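Local coordinates for SusD superfamily protein (Bacteroides vulgatus, PDB 3MYV) that probably binds polysaccharide at the outer membrane of a gut bacterium, at residues A[38-43]-A[58-63]; A[260-265]-A[323-328]; A[269-274]-A[302-307]; A[296-301]-A[312-317]. All coordinates share one frame; numbering follows the deposited sequence.

Contact 1. Residues A[38-43]-A[58-63]; sequences FAYGDM and NTCYMF
Cys60 points from helix 56-61 at helix 36-43, where it meets Ala39, Tyr40 and Met43. The sulfur contact comes first. Cys60 SG lies 3.9 Å from Tyr40 CA and sits obliquely to the Tyr40 ring, 5.2 Å from SG to the ring centroid. This is a sulfur-aromatic contact, neither over the face nor at the edge. Leu75 and Leu432 also touch the Tyr40 side chain.

Apolar contacts follow. Met43 is a selenomethionine. Its CB is 4.1 Å from Cys60 CB and equally close to Tyr61 CB. The bend at chi2 (-71°) carries the end of the chain away from helix 56-61, toward Trp265. Of the Met43 side chain it is CB that meets Cys60 and Tyr61. Met48 also touches this side chain.

The two helices are short and lie in the N-terminal half of the chain, in the range assigned to the starch-binding outer-membrane (SusD-like) family. Helix 56-61 ends in a Schellman motif with Phe63, at positive phi, as its C-prime residue.

No hydrogen bond crosses between the two segments. The polar contacts use Met43 O instead. It lies at the edge of the Tyr61 ring, near its plane, 3.5 Å from Tyr61 CD1. A CA-H...O contact from Tyr61 CA reaches the same oxygen. Arg410 NH2 hydrogen-bonds to Met43 O and Tyr61 O, while Tyr61 OH bonds to His415 and Leu416.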
loop_
_atom_site.group_PDB
_atom_site.type_symbol
_atom_site.label_atom_id
_atom_site.label_comp_id
_atom_site.label_asym_id
_atom_site.label_seq_id
_atom_site.Cartn_x
_atom_site.Cartn_y
_atom_site.Cartn_z
ATOM N N PHE A 38 1.862 6.018 2.460
ATOM C CA PHE A 38 0.469 6.406 2.506
ATOM C C PHE A 38 0.317 7.808 2.013
ATOM O O PHE A 38 -0.600 8.091 1.260
ATOM C CB PHE A 38 -0.088 6.214 3.913
ATOM C CG PHE A 38 0.063 4.799 4.406
ATOM C CD1 PHE A 38 -0.726 3.790 3.884
ATOM C CD2 PHE A 38 1.004 4.476 5.351
ATOM C CE1 PHE A 38 -0.566 2.488 4.296
ATOM C CE2 PHE A 38 1.171 3.179 5.778
ATOM C CZ PHE A 38 0.392 2.183 5.259
ATOM N N ALA A 39 1.232 8.690 2.409
ATOM C CA ALA A 39 1.246 10.048 1.866
ATOM C C ALA A 39 1.287 9.983 0.353
ATOM O O ALA A 39 0.593 10.716 -0.350
ATOM C CB ALA A 39 2.432 10.819 2.411
ATOM N N TYR A 40 2.115 9.085 -0.147
ATOM C CA TYR A 40 2.356 8.970 -1.577
ATOM C C TYR A 40 1.091 8.497 -2.302
ATOM O O TYR A 40 0.608 9.145 -3.234
ATOM C CB TYR A 40 3.521 7.998 -1.809
ATOM C CG TYR A 40 4.078 8.013 -3.210
ATOM C CD1 TYR A 40 3.478 7.282 -4.221
ATOM C CD2 TYR A 40 5.206 8.777 -3.519
ATOM C CE1 TYR A 40 3.987 7.294 -5.531
ATOM C CE2 TYR A 40 5.710 8.804 -4.819
ATOM C CZ TYR A 40 5.091 8.056 -5.816
ATOM O OH TYR A 40 5.600 8.103 -7.096
ATOM N N GLY A 41 0.527 7.400 -1.821
ATOM C CA GLY A 41 -0.681 6.823 -2.417
ATOM C C GLY A 41 -1.966 7.644 -2.316
ATOM O O GLY A 41 -2.819 7.566 -3.191
ATOM N N ASP A 42 -2.137 8.387 -1.224
ATOM C CA ASP A 42 -3.348 9.175 -1.007
ATOM C C ASP A 42 -3.226 10.610 -1.509
ATOM O O ASP A 42 -4.143 11.130 -2.151
ATOM C CB ASP A 42 -3.704 9.189 0.477
ATOM C CG ASP A 42 -4.298 7.864 0.942
ATOM O OD1 ASP A 42 -5.423 7.584 0.527
ATOM O OD2 ASP A 42 -3.645 7.137 1.726
HETATM N N MSE A 43 -2.099 11.276 -1.215
HETATM C CA MSE A 43 -1.985 12.693 -1.528
HETATM C C MSE A 43 -1.906 12.957 -3.027
HETATM O O MSE A 43 -2.226 14.054 -3.475
HETATM C CB MSE A 43 -0.798 13.338 -0.808
HETATM C CG MSE A 43 -0.975 13.313 0.743
HETATM SE SE MSE A 43 -2.354 14.527 1.356
HETATM C CE MSE A 43 -2.824 13.565 2.942
ATOM N N ASN A 58 2.664 17.385 1.693
ATOM C CA ASN A 58 2.646 18.549 0.825
ATOM C C ASN A 58 3.429 18.317 -0.493
ATOM O O ASN A 58 2.905 18.557 -1.572
ATOM C CB ASN A 58 3.150 19.760 1.581
ATOM C CG ASN A 58 3.009 21.030 0.785
ATOM O OD1 ASN A 58 3.864 21.357 -0.007
ATOM N ND2 ASN A 58 1.930 21.741 0.997
ATOM N N THR A 59 4.660 17.821 -0.377
ATOM C CA THR A 59 5.512 17.589 -1.535
ATOM C C THR A 59 4.916 16.468 -2.394
ATOM O O THR A 59 4.901 16.589 -3.594
ATOM C CB THR A 59 6.969 17.309 -1.121
ATOM O OG1 THR A 59 7.044 16.134 -0.290
ATOM C CG2 THR A 59 7.570 18.561 -0.360
ATOM N N CYS A 60 4.360 15.415 -1.784
ATOM C CA CYS A 60 3.631 14.409 -2.601
ATOM C C CYS A 60 2.424 15.018 -3.330
ATOM O O CYS A 60 2.241 14.833 -4.543
ATOM C CB CYS A 60 3.203 13.204 -1.757
ATOM S SG CYS A 60 4.595 12.144 -1.255
ATOM N N TYR A 61 1.603 15.759 -2.604
ATOM C CA TYR A 61 0.426 16.392 -3.210
ATOM C C TYR A 61 0.801 17.302 -4.372
ATOM O O TYR A 61 0.143 17.312 -5.418
ATOM C CB TYR A 61 -0.293 17.180 -2.124
ATOM C CG TYR A 61 -1.420 18.049 -2.581
ATOM C CD1 TYR A 61 -2.629 17.491 -2.964
ATOM C CD2 TYR A 61 -1.324 19.430 -2.513
ATOM C CE1 TYR A 61 -3.709 18.316 -3.358
ATOM C CE2 TYR A 61 -2.382 20.252 -2.885
ATOM C CZ TYR A 61 -3.572 19.688 -3.299
ATOM O OH TYR A 61 -4.594 20.511 -3.675
HETATM N N MSE A 62 1.866 18.072 -4.171
HETATM C CA MSE A 62 2.325 19.046 -5.160
HETATM C C MSE A 62 3.276 18.439 -6.204
HETATM O O MSE A 62 3.806 19.165 -7.050
HETATM C CB MSE A 62 3.006 20.206 -4.438
HETATM C CG MSE A 62 2.088 20.997 -3.509
HETATM SE SE MSE A 62 0.612 21.855 -4.401
HETATM C CE MSE A 62 1.556 23.195 -5.504
ATOM N N PHE A 63 3.481 17.119 -6.175
ATOM C CA PHE A 63 4.495 16.465 -7.049
ATOM C C PHE A 63 5.818 17.251 -7.082
ATOM O O PHE A 63 6.460 17.366 -8.112
ATOM C CB PHE A 63 3.961 16.195 -8.466
ATOM C CG PHE A 63 2.880 15.130 -8.506
ATOM C CD1 PHE A 63 1.616 15.378 -7.963
ATOM C CD2 PHE A 63 3.133 13.872 -9.070
ATOM C CE1 PHE A 63 0.605 14.370 -7.958
ATOM C CE2 PHE A 63 2.132 12.859 -9.100
ATOM C CZ PHE A 63 0.869 13.106 -8.534
#

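Contact 2. Residues A[260-265]-A[323-328]; sequences PGRDSW and APLECN. With NA (sodium ion), chain C.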
loop_
_atom_site.group_PDB
_atom_site.type_symbol
_atom_site.label_atom_id
_atom_site.label_comp_id
_atom_site.label_asym_id
_atom_site.label_seq_id
_atom_site.Cartn_x
_atom_site.Cartn_y
_atom_site.Cartn_z
ATOM N N PRO A 260 7.573 5.480 14.880
ATOM C CA PRO A 260 7.264 6.901 14.785
ATOM C C PRO A 260 6.159 7.320 15.767
ATOM O O PRO A 260 5.259 6.527 16.077
ATOM C CB PRO A 260 6.814 7.061 13.321
ATOM C CG PRO A 260 6.257 5.748 12.947
ATOM C CD PRO A 260 6.890 4.703 13.836
ATOM N N GLY A 261 6.279 8.539 16.298
ATOM C CA GLY A 261 5.264 9.155 17.148
ATOM C C GLY A 261 4.604 10.299 16.403
ATOM O O GLY A 261 3.624 10.088 15.693
ATOM N N ARG A 262 5.138 11.510 16.543
ATOM C CA ARG A 262 4.494 12.646 15.912
ATOM C C ARG A 262 4.669 12.631 14.390
ATOM O O ARG A 262 3.948 13.352 13.700
ATOM C CB ARG A 262 4.962 13.974 16.505
ATOM C CG ARG A 262 4.467 14.225 17.894
ATOM C CD ARG A 262 4.933 15.589 18.336
ATOM N NE ARG A 262 4.252 16.089 19.506
ATOM C CZ ARG A 262 4.697 17.058 20.307
ATOM N NH1 ARG A 262 5.864 17.662 20.087
ATOM N NH2 ARG A 262 3.953 17.445 21.331
ATOM N N ASP A 263 5.602 11.831 13.840
ATOM C CA ASP A 263 5.626 11.661 12.385
ATOM C C ASP A 263 5.052 10.342 11.867
ATOM O O ASP A 263 5.300 9.976 10.709
ATOM C CB ASP A 263 6.976 12.031 11.726
ATOM C CG ASP A 263 8.094 11.012 11.958
ATOM O OD1 ASP A 263 8.007 10.110 12.805
ATOM O OD2 ASP A 263 9.119 11.163 11.261
ATOM N N SER A 264 4.305 9.643 12.726
ATOM C CA SER A 264 3.445 8.519 12.306
ATOM C C SER A 264 2.299 9.077 11.489
ATOM O O SER A 264 1.849 10.200 11.748
ATOM C CB SER A 264 2.874 7.737 13.522
ATOM O OG SER A 264 1.925 8.498 14.263
ATOM N N TRP A 265 1.834 8.295 10.510
ATOM C CA TRP A 265 0.656 8.642 9.699
ATOM C C TRP A 265 -0.551 9.059 10.552
ATOM O O TRP A 265 -1.253 10.014 10.215
ATOM C CB TRP A 265 0.289 7.428 8.843
ATOM C CG TRP A 265 -0.721 7.622 7.712
ATOM C CD1 TRP A 265 -1.763 6.795 7.434
ATOM C CD2 TRP A 265 -0.730 8.634 6.692
ATOM N NE1 TRP A 265 -2.428 7.219 6.313
ATOM C CE2 TRP A 265 -1.804 8.331 5.819
ATOM C CE3 TRP A 265 0.077 9.739 6.402
ATOM C CZ2 TRP A 265 -2.115 9.115 4.725
ATOM C CZ3 TRP A 265 -0.231 10.517 5.293
ATOM C CH2 TRP A 265 -1.311 10.202 4.472
ATOM N N ALA A 323 -4.268 13.784 19.295
ATOM C CA ALA A 323 -3.747 13.001 18.177
ATOM C C ALA A 323 -2.954 11.836 18.732
ATOM O O ALA A 323 -2.156 12.026 19.635
ATOM C CB ALA A 323 -2.883 13.842 17.249
ATOM N N PRO A 324 -3.172 10.633 18.196
ATOM C CA PRO A 324 -2.505 9.430 18.701
ATOM C C PRO A 324 -1.048 9.250 18.218
ATOM O O PRO A 324 -0.715 9.532 17.068
ATOM C CB PRO A 324 -3.393 8.310 18.141
ATOM C CG PRO A 324 -3.824 8.841 16.828
ATOM C CD PRO A 324 -4.022 10.326 17.027
ATOM N N LEU A 325 -0.198 8.738 19.092
ATOM C CA LEU A 325 1.203 8.428 18.745
ATOM C C LEU A 325 1.405 6.957 18.342
ATOM O O LEU A 325 2.472 6.584 17.825
ATOM C CB LEU A 325 2.114 8.764 19.942
ATOM C CG LEU A 325 2.134 10.229 20.401
ATOM C CD1 LEU A 325 2.830 10.417 21.743
ATOM C CD2 LEU A 325 2.784 11.120 19.367
ATOM N N GLU A 326 0.402 6.118 18.594
ATOM C CA GLU A 326 0.599 4.670 18.615
ATOM C C GLU A 326 -0.231 3.910 17.582
ATOM O O GLU A 326 -0.340 2.687 17.667
ATOM C CB GLU A 326 0.269 4.134 20.010
ATOM C CG GLU A 326 -1.219 3.967 20.335
ATOM C CD GLU A 326 -1.895 5.200 20.958
ATOM O OE1 GLU A 326 -1.554 6.351 20.598
ATOM O OE2 GLU A 326 -2.807 5.003 21.809
ATOM N N CYS A 327 -0.823 4.606 16.612
ATOM C CA CYS A 327 -1.653 3.907 15.615
ATOM C C CYS A 327 -0.825 3.014 14.710
ATOM O O CYS A 327 0.214 3.435 14.219
ATOM C CB CYS A 327 -2.413 4.884 14.730
ATOM S SG CYS A 327 -3.695 5.805 15.625
ATOM N N ASN A 328 -1.327 1.803 14.482
ATOM C CA ASN A 328 -0.805 0.854 13.518
ATOM C C ASN A 328 -1.310 1.216 12.108
ATOM O O ASN A 328 -2.437 1.686 11.945
ATOM C CB ASN A 328 -1.274 -0.564 13.882
ATOM C CG ASN A 328 -0.640 -1.107 15.148
ATOM O OD1 ASN A 328 0.041 -0.380 15.891
ATOM N ND2 ASN A 328 -0.850 -2.420 15.402
HETATM NA NA NA C . 4.616 5.396 18.203
HETATM O O HOH W 1 -0.326 7.405 15.443
HETATM O O HOH W 2 5.358 7.085 19.817
#
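Pro324 meets the 260-265 loop through water. Its O accepts from water 1, 2.7 Å away, and the same water donates to Ser264 OG at 2.8 Å.

Leu325 comes next and makes the direct contacts. Its methyl CD2 lies 3.6 Å from Gly261 C and 3.8 Å from Arg262 CG. The Leu325 and Arg262 side chains lie side by side and point the same way. Leu325 O faces Pro260 O at 3.3 Å. The sodium ion allows this approach, since both oxygens bind it: Pro260 O at 2.5 Å and Leu325 O at the same distance. Water 2, Asn254 OD1, Ser255 O and Asp258 O complete the six ligands.

Cys327 N donates to water 1, the third polar group on that water.

Ser264 is the N-cap of helix 265-268 and ends a type I turn from Gly261. With chi1 at 69°, its OG sits between the backbone N and the carbonyl carbon. From there it donates to Gly261 O at 2.7 Å, in the carbonyl plane. Ser264 N also donates to that oxygen. Replacing Ser264 by alanine is likely to cost Gly261 O its side-chain donor, water 1 one of its acceptors and the helix start its cap.

Both loops lack regular secondary structure. The sodium ion probably offsets the repulsion of the two carbonyl oxygens, and a water links three polar groups beside the Leu325 packing.

Contact 3. Residues A[269-274]-A[302-307]; sequences LNWYGY and NKYAGK
The backbones of Trp271 and Asn302 stay well apart, 8.6 Å between CA atoms, and a type I turn from Asn270 to Gly273 faces the end of strand 299-304. Side chains bridge the gap.

Trp271 reaches across with CG anti to the backbone N (chi1 177°). The Asn302 amide lies over one face of its indole. The two planes are 14° apart and stacked, with Asn302 CG offset toward the rim. Asn302 CB makes a CH-pi contact over the six-membered ring, 3.7 Å from its centroid. Trp271 NE1 and Asn302 ND2 are 3.3 Å apart, but both are donors and form no bond. At the indole edge, Trp271 CH2 lies 3.2 Å from Lys303 O, near the ring plane. Tyr304 CD1 meets Trp271 CH2 obliquely.

Each amide oxygen has a local task. Asn302 OD1 accepts from Lys303 N at 2.7 Å, which helps fix the amide's rotation. Asn270 OD1 accepts from Tyr272 N in an Asx turn. Water 3 joins Asn302 ND2 to Tyr272 OH, and the Tyr272 ring has Trp271 CD1 over its centre. Trp311 and Val309 of the partner strand 307-312 also touch Trp271, and Tyr304 OH bonds to Glu52 N.

A serine in place of Trp271 would probably open a gap beneath the Asn302 amide and leave Tyr304 without this neighbour. The contact lies at the surface. Segments 269-274 and 302-307 meet by amide-indole stacking, CH-pi contact and a bridging water, with no direct hydrogen bond between these two segments.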
loop_
_atom_site.group_PDB
_atom_site.type_symbol
_atom_site.label_atom_id
_atom_site.label_comp_id
_atom_site.label_asym_id
_atom_site.label_seq_id
_atom_site.Cartn_x
_atom_site.Cartn_y
_atom_site.Cartn_z
ATOM N N LEU A 269 -2.084 12.912 9.975
ATOM C CA LEU A 269 -3.426 13.135 9.411
ATOM C C LEU A 269 -4.374 13.811 10.415
ATOM O O LEU A 269 -5.430 14.304 10.050
ATOM C CB LEU A 269 -4.067 11.826 8.952
ATOM C CG LEU A 269 -3.604 11.205 7.625
ATOM C CD1 LEU A 269 -4.585 10.139 7.213
ATOM C CD2 LEU A 269 -3.473 12.246 6.517
ATOM N N ASN A 270 -4.032 13.752 11.680
ATOM C CA ASN A 270 -4.954 14.214 12.723
ATOM C C ASN A 270 -4.961 15.741 12.836
ATOM O O ASN A 270 -3.913 16.384 12.920
ATOM C CB ASN A 270 -4.570 13.577 14.057
ATOM C CG ASN A 270 -5.648 13.662 15.066
ATOM O OD1 ASN A 270 -5.889 14.724 15.660
ATOM N ND2 ASN A 270 -6.296 12.513 15.344
ATOM N N TRP A 271 -6.161 16.302 12.887
ATOM C CA TRP A 271 -6.357 17.746 12.961
ATOM C C TRP A 271 -5.638 18.324 14.183
ATOM O O TRP A 271 -5.069 19.419 14.121
ATOM C CB TRP A 271 -7.859 18.063 13.045
ATOM C CG TRP A 271 -8.181 19.512 13.195
ATOM C CD1 TRP A 271 -8.299 20.211 14.356
ATOM C CD2 TRP A 271 -8.392 20.449 12.136
ATOM N NE1 TRP A 271 -8.562 21.522 14.091
ATOM C CE2 TRP A 271 -8.638 21.698 12.734
ATOM C CE3 TRP A 271 -8.397 20.350 10.729
ATOM C CZ2 TRP A 271 -8.888 22.847 11.986
ATOM C CZ3 TRP A 271 -8.653 21.491 9.984
ATOM C CH2 TRP A 271 -8.894 22.722 10.613
ATOM N N TYR A 272 -5.676 17.556 15.270
ATOM C CA TYR A 272 -5.090 17.952 16.556
ATOM C C TYR A 272 -3.606 17.601 16.696
ATOM O O TYR A 272 -2.986 17.936 17.715
ATOM C CB TYR A 272 -5.889 17.320 17.680
ATOM C CG TYR A 272 -7.329 17.756 17.590
ATOM C CD1 TYR A 272 -7.712 19.020 18.019
ATOM C CD2 TYR A 272 -8.279 16.933 16.991
ATOM C CE1 TYR A 272 -9.025 19.468 17.873
ATOM C CE2 TYR A 272 -9.602 17.344 16.855
ATOM C CZ TYR A 272 -9.970 18.605 17.302
ATOM O OH TYR A 272 -11.266 19.006 17.141
ATOM N N GLY A 273 -3.069 16.912 15.687
ATOM C CA GLY A 273 -1.655 16.511 15.626
ATOM C C GLY A 273 -0.911 17.496 14.734
ATOM O O GLY A 273 -0.883 18.684 15.020
ATOM N N TYR A 274 -0.359 17.030 13.616
ATOM C CA TYR A 274 0.352 17.954 12.746
ATOM C C TYR A 274 -0.479 18.458 11.556
ATOM O O TYR A 274 -0.004 19.266 10.753
ATOM C CB TYR A 274 1.716 17.381 12.331
ATOM C CG TYR A 274 2.866 17.882 13.195
ATOM C CD1 TYR A 274 3.085 19.242 13.363
ATOM C CD2 TYR A 274 3.742 17.001 13.830
ATOM C CE1 TYR A 274 4.132 19.725 14.140
ATOM C CE2 TYR A 274 4.815 17.477 14.594
ATOM C CZ TYR A 274 5.003 18.844 14.749
ATOM O OH TYR A 274 6.031 19.356 15.513
ATOM N N ASN A 302 -14.217 20.584 10.150
ATOM C CA ASN A 302 -13.652 21.738 10.831
ATOM C C ASN A 302 -13.513 22.890 9.840
ATOM O O ASN A 302 -14.155 22.875 8.774
ATOM C CB ASN A 302 -12.322 21.368 11.501
ATOM C CG ASN A 302 -12.094 22.123 12.777
ATOM O OD1 ASN A 302 -12.117 23.353 12.788
ATOM N ND2 ASN A 302 -11.896 21.390 13.881
ATOM N N LYS A 303 -12.698 23.889 10.190
ATOM C CA LYS A 303 -12.656 25.145 9.459
ATOM C C LYS A 303 -11.194 25.484 9.244
ATOM O O LYS A 303 -10.407 25.527 10.192
ATOM C CB LYS A 303 -13.321 26.254 10.248
ATOM C CG LYS A 303 -14.826 26.128 10.448
ATOM C CD LYS A 303 -15.579 26.470 9.180
ATOM C CE LYS A 303 -17.056 26.277 9.328
ATOM N NZ LYS A 303 -17.742 26.760 8.093
ATOM N N TYR A 304 -10.863 25.772 7.996
ATOM C CA TYR A 304 -9.511 26.063 7.599
ATOM C C TYR A 304 -9.521 27.061 6.452
ATOM O O TYR A 304 -10.280 26.879 5.486
ATOM C CB TYR A 304 -8.866 24.752 7.147
ATOM C CG TYR A 304 -7.378 24.805 7.040
ATOM C CD1 TYR A 304 -6.564 24.629 8.158
ATOM C CD2 TYR A 304 -6.777 24.981 5.813
ATOM C CE1 TYR A 304 -5.176 24.661 8.036
ATOM C CE2 TYR A 304 -5.408 25.000 5.685
ATOM C CZ TYR A 304 -4.615 24.846 6.787
ATOM O OH TYR A 304 -3.256 24.855 6.596
ATOM N N ALA A 305 -8.703 28.111 6.586
ATOM C CA ALA A 305 -8.622 29.217 5.621
ATOM C C ALA A 305 -10.019 29.709 5.216
ATOM O O ALA A 305 -10.328 29.882 4.040
ATOM C CB ALA A 305 -7.762 28.803 4.386
ATOM N N GLY A 306 -10.867 29.923 6.226
ATOM C CA GLY A 306 -12.180 30.499 6.029
ATOM C C GLY A 306 -13.197 29.632 5.294
ATOM O O GLY A 306 -14.217 30.142 4.843
ATOM N N LYS A 307 -12.954 28.325 5.247
ATOM C CA LYS A 307 -13.851 27.368 4.589
ATOM C C LYS A 307 -14.088 26.142 5.465
ATOM O O LYS A 307 -13.269 25.801 6.310
ATOM C CB LYS A 307 -13.200 26.862 3.297
ATOM C CG LYS A 307 -13.182 27.828 2.157
ATOM C CD LYS A 307 -12.578 27.139 0.922
ATOM C CE LYS A 307 -13.029 27.782 -0.392
ATOM N NZ LYS A 307 -12.938 26.830 -1.543
HETATM O O HOH W 3 -12.184 18.421 14.291
#

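Contact 4. Residues A[296-301]-A[312-317]; sequences GHLLEE and LYKLRG
This is a largely buried contact at the open end of the hairpin formed by strands 299-304 and 307-312. Leu299 and Leu312 form an antiparallel, non-hydrogen-bonded pair. Their side chains share one face of the sheet, with Leu299 CD2 3.9 Å from Leu312 CD1, and Val279 packs on both. One backbone bond follows the pair: Tyr313 N donates to Leu298 O at 2.8 Å.

Leu298 fits among the residues after the second strand. Its CD1 meets Lys314 CE at 3.7 Å, while CD2 approaches Arg316 NH1. The ammonium end of Lys314 goes on to Val392 O and Glu394.

Glu300 lies alongside Tyr313, its CG 3.8 Å from Tyr313 CB. Arg316 bends at chi3 (74°) and lays its guanidinium face over Tyr313 CD2. Its NH1 donates to Tyr313 O at 2.9 Å. The charges of Glu300 and Arg316 do not touch. Two waters connect them: water 4 links Glu300 OE2, Arg316 NH1 and His297 O, and water 5 links OE2 to NH2.

The geometry is that of a two-stranded antiparallel beta hairpin, here in the SusD-family part of the chain, where a 3-10 segment leads into the first strand and a loop follows the second.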
loop_
_atom_site.group_PDB
_atom_site.type_symbol
_atom_site.label_atom_id
_atom_site.label_comp_id
_atom_site.label_asym_id
_atom_site.label_seq_id
_atom_site.Cartn_x
_atom_site.Cartn_y
_atom_site.Cartn_z
ATOM N N GLY A 296 -18.440 7.376 5.925
ATOM C CA GLY A 296 -18.540 8.812 6.184
ATOM C C GLY A 296 -18.408 9.207 7.633
ATOM O O GLY A 296 -18.051 10.332 7.917
ATOM N N HIS A 297 -18.666 8.274 8.546
ATOM C CA HIS A 297 -18.541 8.550 9.965
ATOM C C HIS A 297 -17.094 8.678 10.424
ATOM O O HIS A 297 -16.847 9.088 11.568
ATOM C CB HIS A 297 -19.246 7.468 10.797
ATOM C CG HIS A 297 -20.671 7.231 10.408
ATOM N ND1 HIS A 297 -21.420 6.209 10.945
ATOM C CD2 HIS A 297 -21.480 7.870 9.525
ATOM C CE1 HIS A 297 -22.637 6.238 10.429
ATOM N NE2 HIS A 297 -22.701 7.237 9.565
ATOM N N LEU A 298 -16.147 8.327 9.550
ATOM C CA LEU A 298 -14.724 8.578 9.791
ATOM C C LEU A 298 -14.298 10.004 9.417
ATOM O O LEU A 298 -13.156 10.359 9.609
ATOM C CB LEU A 298 -13.857 7.565 9.004
ATOM C CG LEU A 298 -14.049 6.070 9.300
ATOM C CD1 LEU A 298 -13.053 5.230 8.504
ATOM C CD2 LEU A 298 -13.884 5.780 10.815
ATOM N N LEU A 299 -15.192 10.816 8.868
ATOM C CA LEU A 299 -14.837 12.187 8.520
ATOM C C LEU A 299 -15.188 13.128 9.641
ATOM O O LEU A 299 -16.239 12.987 10.247
ATOM C CB LEU A 299 -15.569 12.628 7.259
ATOM C CG LEU A 299 -15.306 11.837 5.986
ATOM C CD1 LEU A 299 -16.093 12.453 4.792
ATOM C CD2 LEU A 299 -13.802 11.757 5.712
ATOM N N GLU A 300 -14.339 14.130 9.855
ATOM C CA GLU A 300 -14.551 15.121 10.895
ATOM C C GLU A 300 -14.487 16.516 10.304
ATOM O O GLU A 300 -13.521 16.865 9.627
ATOM C CB GLU A 300 -13.468 14.995 11.945
ATOM C CG GLU A 300 -13.654 13.769 12.819
ATOM C CD GLU A 300 -14.875 13.866 13.723
ATOM O OE1 GLU A 300 -15.285 15.010 14.042
ATOM O OE2 GLU A 300 -15.432 12.795 14.087
ATOM N N GLU A 301 -15.526 17.295 10.569
ATOM C CA GLU A 301 -15.647 18.624 9.985
ATOM C C GLU A 301 -14.873 19.649 10.820
ATOM O O GLU A 301 -14.910 19.621 12.041
ATOM C CB GLU A 301 -17.113 19.045 9.924
ATOM C CG GLU A 301 -17.370 20.307 9.154
ATOM C CD GLU A 301 -18.777 20.868 9.357
ATOM O OE1 GLU A 301 -19.762 20.117 9.196
ATOM O OE2 GLU A 301 -18.888 22.069 9.661
ATOM N N LEU A 312 -9.632 13.238 7.944
ATOM C CA LEU A 312 -9.906 11.821 7.963
ATOM C C LEU A 312 -9.482 11.272 9.321
ATOM O O LEU A 312 -8.304 11.242 9.657
ATOM C CB LEU A 312 -9.146 11.067 6.876
ATOM C CG LEU A 312 -9.417 9.557 6.832
ATOM C CD1 LEU A 312 -10.879 9.283 6.472
ATOM C CD2 LEU A 312 -8.431 8.868 5.828
ATOM N N TYR A 313 -10.462 10.799 10.063
ATOM C CA TYR A 313 -10.227 10.228 11.350
ATOM C C TYR A 313 -10.365 8.699 11.282
ATOM O O TYR A 313 -11.220 8.062 11.913
ATOM C CB TYR A 313 -11.164 10.886 12.352
ATOM C CG TYR A 313 -10.831 10.606 13.790
ATOM C CD1 TYR A 313 -9.508 10.364 14.199
ATOM C CD2 TYR A 313 -11.820 10.627 14.758
ATOM C CE1 TYR A 313 -9.203 10.152 15.512
ATOM C CE2 TYR A 313 -11.512 10.383 16.112
ATOM C CZ TYR A 313 -10.208 10.144 16.461
ATOM O OH TYR A 313 -9.892 9.928 17.783
ATOM N N LYS A 314 -9.468 8.119 10.502
ATOM C CA LYS A 314 -9.399 6.688 10.322
ATOM C C LYS A 314 -8.393 6.042 11.276
ATOM O O LYS A 314 -8.527 4.868 11.589
ATOM C CB LYS A 314 -9.106 6.349 8.847
ATOM C CG LYS A 314 -8.935 4.879 8.575
ATOM C CD LYS A 314 -8.835 4.568 7.091
ATOM C CE LYS A 314 -10.134 4.172 6.473
ATOM N NZ LYS A 314 -10.074 3.753 4.988
ATOM N N LEU A 315 -7.403 6.790 11.756
ATOM C CA LEU A 315 -6.486 6.257 12.737
ATOM C C LEU A 315 -6.891 6.845 14.085
ATOM O O LEU A 315 -6.516 7.980 14.458
ATOM C CB LEU A 315 -5.031 6.592 12.342
ATOM C CG LEU A 315 -4.614 5.945 10.996
ATOM C CD1 LEU A 315 -4.811 6.903 9.762
ATOM C CD2 LEU A 315 -3.186 5.491 11.030
ATOM N N ARG A 316 -7.681 6.066 14.810
ATOM C CA ARG A 316 -8.482 6.611 15.892
ATOM C C ARG A 316 -7.836 6.307 17.253
ATOM O O ARG A 316 -7.576 5.159 17.585
ATOM C CB ARG A 316 -9.908 6.034 15.823
ATOM C CG ARG A 316 -10.641 6.354 14.506
ATOM C CD ARG A 316 -12.069 5.771 14.449
ATOM N NE ARG A 316 -13.022 6.495 15.290
ATOM C CZ ARG A 316 -13.717 7.569 14.911
ATOM N NH1 ARG A 316 -13.579 8.092 13.680
ATOM N NH2 ARG A 316 -14.584 8.122 15.769
ATOM N N GLY A 317 -7.606 7.341 18.043
ATOM C CA GLY A 317 -7.088 7.169 19.391
ATOM C C GLY A 317 -8.253 7.038 20.347
ATOM O O GLY A 317 -9.391 6.919 19.922
HETATM O O HOH W 4 -14.904 10.310 12.842
HETATM O O HOH W 5 -15.890 10.937 16.201
#

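Contacts 3 and 4 both use strand 299-304, near its turn and its open end respectively, with centres about 12 Å apart. Asn270 ND2 touches Tyr313 CE1 at 3.7 Å between them. Both fall within the chain span bounded by the segments of contact 2, the one that holds the sodium ion. Contact 2 reaches contact 4 where Cys327 SG meets Leu315 CB at 3.6 Å, and contact 3 where Ala323 CB meets Gly273 CA at 3.4 Å. Contact 1 meets contact 2 through Trp265, whose CE2 lies 3.3 Å from Phe38 CB, and contact 3 where Met43 CE lies 3.9 Å from Leu269 CD2. It does not touch contact 4, with nearest atoms about 6 Å apart.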